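Local coordinates for protein Dr hemagglutinin structural subunit (PDB 1USQ) that builds the Dr fimbriae of uropathogenic Escherichia coli, binding the Dr blood group antigen and mediating adherence to the upper urinary tract, at residues Val54-Leu59 with Gly120-Tyr125; Gly43-Ala48 with Ile124-Gln129. The protein carries 3 engineered substitutions. All blocks are in the same frame, centred on the assembly; numbering follows the deposited sequence.

From the N terminus, the chain first reaches 43-48, in the loop between strands 39-41 and 50-59, and then 54-59 on the second of these. Sixty residues later it returns along strand 119-126, where 120-125 pairs with 54-59: contact 1 closes that loop as an antiparallel strand pair. A few residues on, 124-129 leaves the end of the same strand and meets 43-48, so contact 2 closes a wider loop of 75 intervening residues, inside which contact 1 nests. They overlap in sequence at Ile124 and Tyr125, tie both ends of strand 119-126 to the chain around strand 50-59, and both touch the bound chloramphenicol.

Contact 1 of 2, residues Val54-Leu59 with Gly120-Tyr125; sequences VTVQAL and GIIGIY. With CLM (chloramphenicol), chain K.
Val54 and Val56 each exchange two backbone hydrogen bonds with the opposing strand, making alternate hydrogen-bonded pairs of an antiparallel ladder. Val54 N reaches Ile122 O at 2.8 Å, and the return bond from Ile122 N to Val54 O, also 2.8 Å, is nearly straight (177°). Val56 N to Gly120 O and Gly120 N to Val56 O, both 2.9 Å, form the second pair. Between them Thr55 faces Ile121 as a non-hydrogen-bonded pair.

The two faces of this ladder have different characters. On the buried one, both valines hold CG1 anti to the backbone N (chi1 174° in Val54), which places CG2 beside that N and turns it to the partner strand: Val54 CG2 meets Ile124 CG1 at 3.9 Å, and Val56 CG2 meets Ile122 CG1 at 3.8 Å, each pair of side chains slanting across the other. On the opposite face the Thr55 methyl CG2 touches the end of Ile121, CD1, at 3.6 Å. Ile121 also touches chloramphenicol, its CG1 lying 3.5 Å from the nitro oxygen O9A, so this branch bridges the neighbouring strand and the bound drug.

Farther out, Ile122 and Ile124 continue onto Ile95 of strand 90-97, which pairs with strand 119-126 on its other edge, while Val54 and Ile124 pack on Thr21 of strand 17-26, as expected for facing sheets of the immunoglobulin-like Dr-adhesin fold. At the end of strand 50-59 the sheet continues into a second subunit: Gln57, Ala58 and Leu59 form an antiparallel ladder with a strand of that chain, and Val56 packs on its Val31.

Contact 2 of 2, residues Gly43-Ala48 with Ile124-Gln129; sequences GQLTDA and IYVDGQ. With CLM (chloramphenicol), chain K.
Val126 packs against the bend of 43-48, with both CB and CG1 3.3 Å from Thr46 O. A chi1 of 169° swings CG1 to the far side of CB from the backbone N and sets it against the carbonyl oxygens of Thr46 and Leu45, while CG2 meets Leu45 CD2 at 4.1 Å, the two side chains crossing at about a right angle. Leu45 sits at the centre of an inverse gamma turn, closed by a weak bond from Thr46 N to Gln44 O; its side chain also packs on Leu23 and Val25 of strand 17-26.

Ala48 works through its backbone. Its N donates to Val126 O at 2.8 Å, and its O lies at the edge of the Tyr125 ring, near the ring plane, 3.5 Å from CD1. Chlorine CL1 of chloramphenicol sits over one face of that ring, off toward the rim, and Arg96 makes a cation-pi contact with it. The loop leading into strand 50-59 is thus held against the loop leaving its antiparallel neighbour 119-126, at one end of the immunoglobulin-like Dr-adhesin fold.

Asp47 completes the join with its carboxylate. With CG trans to N across the CA-CB bond (chi1 -168°), OD1 is carried across to accept a 2.7 Å bond from Gly128 N, which comes from above the carboxylate plane, 39° out of it. Gln129 OE1 is turned to a hydrogen bond with Thr131 OG1.

Contact 1 of 2, residues Val54-Leu59 with Gly120-Tyr125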
loop_
_atom_site.group_PDB
_atom_site.type_symbol
_atom_site.label_atom_id
_atom_site.label_comp_id
_atom_site.label_asym_id
_atom_site.label_seq_id
_atom_site.Cartn_x
_atom_site.Cartn_y
_atom_site.Cartn_z
ATOM N N VAL A 54 7.960 -0.175 -17.191
ATOM C CA VAL A 54 8.490 -0.801 -15.990
ATOM C C VAL A 54 10.005 -0.604 -16.024
ATOM O O VAL A 54 10.670 -1.053 -16.956
ATOM C CB VAL A 54 8.167 -2.340 -15.957
ATOM C CG1 VAL A 54 8.868 -3.030 -14.762
ATOM C CG2 VAL A 54 6.664 -2.563 -15.902
ATOM N N THR A 55 10.556 0.086 -15.037
ATOM C CA THR A 55 11.999 0.306 -15.040
ATOM C C THR A 55 12.704 -0.917 -14.500
ATOM O O THR A 55 12.195 -1.606 -13.602
ATOM C CB THR A 55 12.410 1.517 -14.193
ATOM O OG1 THR A 55 12.016 1.286 -12.831
ATOM C CG2 THR A 55 11.743 2.809 -14.727
ATOM N N VAL A 56 13.885 -1.174 -15.052
ATOM C CA VAL A 56 14.719 -2.282 -14.626
ATOM C C VAL A 56 16.136 -1.773 -14.564
ATOM O O VAL A 56 16.613 -1.114 -15.489
ATOM C CB VAL A 56 14.658 -3.456 -15.647
ATOM C CG1 VAL A 56 15.591 -4.610 -15.199
ATOM C CG2 VAL A 56 13.224 -3.943 -15.827
ATOM N N GLN A 57 16.787 -2.021 -13.439
ATOM C CA GLN A 57 18.159 -1.609 -13.238
ATOM C C GLN A 57 18.861 -2.751 -12.523
ATOM O O GLN A 57 18.567 -3.038 -11.368
ATOM C CB GLN A 57 18.223 -0.337 -12.382
ATOM C CG GLN A 57 17.691 0.905 -13.083
ATOM C CD GLN A 57 18.688 1.492 -14.047
ATOM O OE1 GLN A 57 19.759 0.936 -14.255
ATOM N NE2 GLN A 57 18.376 2.660 -14.586
ATOM N N ALA A 58 19.738 -3.440 -13.237
ATOM C CA ALA A 58 20.493 -4.558 -12.669
ATOM C C ALA A 58 21.891 -4.121 -12.245
ATOM O O ALA A 58 22.501 -3.232 -12.860
ATOM C CB ALA A 58 20.586 -5.718 -13.700
ATOM N N LEU A 59 22.374 -4.742 -11.174
ATOM C CA LEU A 59 23.707 -4.482 -10.625
ATOM C C LEU A 59 24.319 -5.827 -10.223
ATOM O O LEU A 59 23.632 -6.667 -9.647
ATOM C CB LEU A 59 23.616 -3.602 -9.361
ATOM C CG LEU A 59 23.101 -2.176 -9.524
ATOM C CD1 LEU A 59 21.601 -2.077 -9.203
ATOM C CD2 LEU A 59 23.905 -1.211 -8.679
ATOM N N GLY A 120 17.118 -0.794 -18.276
ATOM C CA GLY A 120 16.282 -0.384 -19.388
ATOM C C GLY A 120 14.836 -0.300 -18.979
ATOM O O GLY A 120 14.504 -0.445 -17.810
ATOM N N ILE A 121 13.983 -0.028 -19.963
ATOM C CA ILE A 121 12.560 0.092 -19.751
ATOM C C ILE A 121 11.883 -1.094 -20.414
ATOM O O ILE A 121 12.182 -1.421 -21.561
ATOM C CB ILE A 121 12.011 1.359 -20.444
ATOM C CG1 ILE A 121 12.618 2.628 -19.821
ATOM C CG2 ILE A 121 10.478 1.372 -20.409
ATOM C CD1 ILE A 121 12.402 2.738 -18.313
ATOM N N ILE A 122 10.974 -1.733 -19.689
ATOM C CA ILE A 122 10.166 -2.812 -20.243
ATOM C C ILE A 122 8.766 -2.243 -20.407
ATOM O O ILE A 122 8.174 -1.765 -19.450
ATOM C CB ILE A 122 10.103 -4.014 -19.279
ATOM C CG1 ILE A 122 11.502 -4.627 -19.094
ATOM C CG2 ILE A 122 9.099 -5.074 -19.796
ATOM C CD1 ILE A 122 11.927 -5.566 -20.232
ATOM N N GLY A 123 8.252 -2.242 -21.625
ATOM C CA GLY A 123 6.914 -1.732 -21.843
ATOM C C GLY A 123 5.847 -2.818 -21.695
ATOM O O GLY A 123 6.063 -3.971 -22.049
ATOM N N ILE A 124 4.697 -2.428 -21.169
ATOM C CA ILE A 124 3.562 -3.331 -21.037
ATOM C C ILE A 124 2.491 -2.814 -21.975
ATOM O O ILE A 124 2.078 -1.659 -21.877
ATOM C CB ILE A 124 2.992 -3.347 -19.601
ATOM C CG1 ILE A 124 4.097 -3.670 -18.576
ATOM C CG2 ILE A 124 1.872 -4.380 -19.497
ATOM C CD1 ILE A 124 4.823 -5.018 -18.826
ATOM N N TYR A 125 2.080 -3.664 -22.913
ATOM C CA TYR A 125 1.126 -3.288 -23.954
ATOM C C TYR A 125 -0.059 -4.251 -24.021
ATOM O O TYR A 125 0.114 -5.473 -23.927
ATOM C CB TYR A 125 1.823 -3.301 -25.322
ATOM C CG TYR A 125 3.066 -2.439 -25.386
ATOM C CD1 TYR A 125 2.994 -1.115 -25.794
ATOM C CD2 TYR A 125 4.316 -2.963 -25.044
ATOM C CE1 TYR A 125 4.141 -0.315 -25.830
ATOM C CE2 TYR A 125 5.457 -2.177 -25.060
ATOM C CZ TYR A 125 5.366 -0.861 -25.473
ATOM O OH TYR A 125 6.500 -0.079 -25.492
HETATM C C1 CLM K . 5.373 2.164 -22.876
HETATM CL CL1 CLM K . 4.274 0.854 -22.348
HETATM CL CL2 CLM K . 7.015 1.883 -22.244
HETATM C C2 CLM K . 4.772 3.522 -22.330
HETATM O O2 CLM K . 4.045 3.532 -21.323
HETATM N N2 CLM K . 4.978 4.530 -23.092
HETATM C C3 CLM K . 4.762 5.937 -23.456
HETATM C C4 CLM K . 3.752 6.044 -24.610
HETATM O O4 CLM K . 2.384 5.954 -24.150
HETATM C C5 CLM K . 6.106 6.635 -23.742
HETATM O O5 CLM K . 6.608 6.059 -24.947
HETATM C C6 CLM K . 7.054 6.468 -22.573
HETATM C C7 CLM K . 6.662 6.874 -21.292
HETATM C C8 CLM K . 7.560 6.732 -20.207
HETATM C C9 CLM K . 8.823 6.208 -20.505
HETATM N N9 CLM K . 9.802 6.073 -19.375
HETATM O O9A CLM K . 10.919 5.643 -19.686
HETATM O O9B CLM K . 9.451 6.376 -18.257
HETATM C C10 CLM K . 9.205 5.816 -21.751
HETATM C C11 CLM K . 8.316 5.933 -22.805
#

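Contact 2 of 2, residues Gly43-Ala48 with Ile124-Gln129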
loop_
_atom_site.group_PDB
_atom_site.type_symbol
_atom_site.label_atom_id
_atom_site.label_comp_id
_atom_site.label_asym_id
_atom_site.label_seq_id
_atom_site.Cartn_x
_atom_site.Cartn_y
_atom_site.Cartn_z
ATOM N N GLY A 43 -12.917 0.940 -23.954
ATOM C CA GLY A 43 -12.786 1.306 -25.355
ATOM C C GLY A 43 -11.350 1.696 -25.719
ATOM O O GLY A 43 -10.979 1.669 -26.895
ATOM N N GLN A 44 -10.544 2.051 -24.716
ATOM C CA GLN A 44 -9.132 2.406 -24.958
ATOM C C GLN A 44 -8.197 1.197 -24.963
ATOM O O GLN A 44 -6.985 1.335 -25.184
ATOM C CB GLN A 44 -8.622 3.419 -23.935
ATOM C CG GLN A 44 -9.172 4.810 -24.104
ATOM C CD GLN A 44 -8.757 5.736 -22.965
ATOM O OE1 GLN A 44 -7.934 6.634 -23.143
ATOM N NE2 GLN A 44 -9.290 5.487 -21.783
ATOM N N LEU A 45 -8.745 0.024 -24.679
ATOM C CA LEU A 45 -7.936 -1.187 -24.612
ATOM C C LEU A 45 -7.780 -1.804 -25.988
ATOM O O LEU A 45 -8.114 -2.976 -26.205
ATOM C CB LEU A 45 -8.550 -2.195 -23.634
ATOM C CG LEU A 45 -8.722 -1.655 -22.198
ATOM C CD1 LEU A 45 -9.403 -2.678 -21.315
ATOM C CD2 LEU A 45 -7.371 -1.272 -21.625
ATOM N N THR A 46 -7.266 -1.001 -26.915
ATOM C CA THR A 46 -7.041 -1.452 -28.276
ATOM C C THR A 46 -5.708 -2.199 -28.393
ATOM O O THR A 46 -4.868 -2.166 -27.478
ATOM C CB THR A 46 -7.076 -0.263 -29.259
ATOM O OG1 THR A 46 -6.181 0.758 -28.798
ATOM C CG2 THR A 46 -8.492 0.322 -29.336
ATOM N N ASP A 47 -5.521 -2.882 -29.516
ATOM C CA ASP A 47 -4.317 -3.674 -29.726
ATOM C C ASP A 47 -3.071 -2.813 -29.667
ATOM O O ASP A 47 -3.031 -1.753 -30.267
ATOM C CB ASP A 47 -4.383 -4.435 -31.054
ATOM C CG ASP A 47 -3.291 -5.475 -31.172
ATOM O OD1 ASP A 47 -2.865 -6.014 -30.120
ATOM O OD2 ASP A 47 -2.801 -5.681 -32.298
ATOM N N ALA A 48 -2.071 -3.276 -28.910
ATOM C CA ALA A 48 -0.793 -2.560 -28.736
ATOM C C ALA A 48 -0.869 -1.280 -27.880
ATOM O O ALA A 48 0.109 -0.560 -27.758
ATOM C CB ALA A 48 -0.134 -2.271 -30.078
ATOM N N ILE A 124 4.697 -2.428 -21.169
ATOM C CA ILE A 124 3.562 -3.331 -21.037
ATOM C C ILE A 124 2.491 -2.814 -21.975
ATOM O O ILE A 124 2.078 -1.659 -21.877
ATOM C CB ILE A 124 2.992 -3.347 -19.601
ATOM C CG1 ILE A 124 4.097 -3.670 -18.576
ATOM C CG2 ILE A 124 1.872 -4.380 -19.497
ATOM C CD1 ILE A 124 4.823 -5.018 -18.826
ATOM N N TYR A 125 2.080 -3.664 -22.913
ATOM C CA TYR A 125 1.126 -3.288 -23.954
ATOM C C TYR A 125 -0.059 -4.251 -24.021
ATOM O O TYR A 125 0.114 -5.473 -23.927
ATOM C CB TYR A 125 1.823 -3.301 -25.322
ATOM C CG TYR A 125 3.066 -2.439 -25.386
ATOM C CD1 TYR A 125 2.994 -1.115 -25.794
ATOM C CD2 TYR A 125 4.316 -2.963 -25.044
ATOM C CE1 TYR A 125 4.141 -0.315 -25.830
ATOM C CE2 TYR A 125 5.457 -2.177 -25.060
ATOM C CZ TYR A 125 5.366 -0.861 -25.473
ATOM O OH TYR A 125 6.500 -0.079 -25.492
ATOM N N VAL A 126 -1.235 -3.716 -24.325
ATOM C CA VAL A 126 -2.413 -4.566 -24.527
ATOM C C VAL A 126 -2.157 -5.522 -25.712
ATOM O O VAL A 126 -1.671 -5.097 -26.761
ATOM C CB VAL A 126 -3.682 -3.721 -24.799
ATOM C CG1 VAL A 126 -4.850 -4.619 -25.276
ATOM C CG2 VAL A 126 -4.080 -2.929 -23.531
ATOM N N ASP A 127 -2.414 -6.818 -25.504
ATOM C CA ASP A 127 -2.194 -7.838 -26.551
ATOM C C ASP A 127 -3.535 -8.277 -27.142
ATOM O O ASP A 127 -4.235 -9.108 -26.563
ATOM C CB ASP A 127 -1.459 -9.049 -25.967
ATOM C CG ASP A 127 -1.219 -10.165 -27.001
ATOM O OD1 ASP A 127 -1.321 -9.907 -28.210
ATOM O OD2 ASP A 127 -0.890 -11.296 -26.593
ATOM N N GLY A 128 -3.893 -7.701 -28.287
ATOM C CA GLY A 128 -5.183 -7.979 -28.918
ATOM C C GLY A 128 -6.218 -7.026 -28.318
ATOM O O GLY A 128 -6.188 -6.754 -27.123
ATOM N N GLN A 129 -7.100 -6.474 -29.149
ATOM C CA GLN A 129 -8.115 -5.549 -28.644
ATOM C C GLN A 129 -8.982 -6.277 -27.621
ATOM O O GLN A 129 -9.425 -7.414 -27.845
ATOM C CB GLN A 129 -8.981 -4.984 -29.784
ATOM C CG GLN A 129 -10.072 -5.957 -30.296
ATOM C CD GLN A 129 -11.334 -5.914 -29.451
ATOM O OE1 GLN A 129 -11.540 -4.992 -28.663
ATOM N NE2 GLN A 129 -12.178 -6.923 -29.601
HETATM C C1 CLM K . 5.373 2.164 -22.876
HETATM CL CL1 CLM K . 4.274 0.854 -22.348
HETATM CL CL2 CLM K . 7.015 1.883 -22.244
HETATM C C2 CLM K . 4.772 3.522 -22.330
HETATM O O2 CLM K . 4.045 3.532 -21.323
HETATM N N2 CLM K . 4.978 4.530 -23.092
HETATM C C3 CLM K . 4.762 5.937 -23.456
HETATM C C4 CLM K . 3.752 6.044 -24.610
HETATM O O4 CLM K . 2.384 5.954 -24.150
HETATM C C5 CLM K . 6.106 6.635 -23.742
HETATM O O5 CLM K . 6.608 6.059 -24.947
HETATM C C6 CLM K . 7.054 6.468 -22.573
HETATM C C7 CLM K . 6.662 6.874 -21.292
HETATM C C8 CLM K . 7.560 6.732 -20.207
HETATM C C9 CLM K . 8.823 6.208 -20.505
HETATM N N9 CLM K . 9.802 6.073 -19.375
HETATM O O9A CLM K . 10.919 5.643 -19.686
HETATM O O9B CLM K . 9.451 6.376 -18.257
HETATM C C10 CLM K . 9.205 5.816 -21.751
HETATM C C11 CLM K . 8.316 5.933 -22.805
#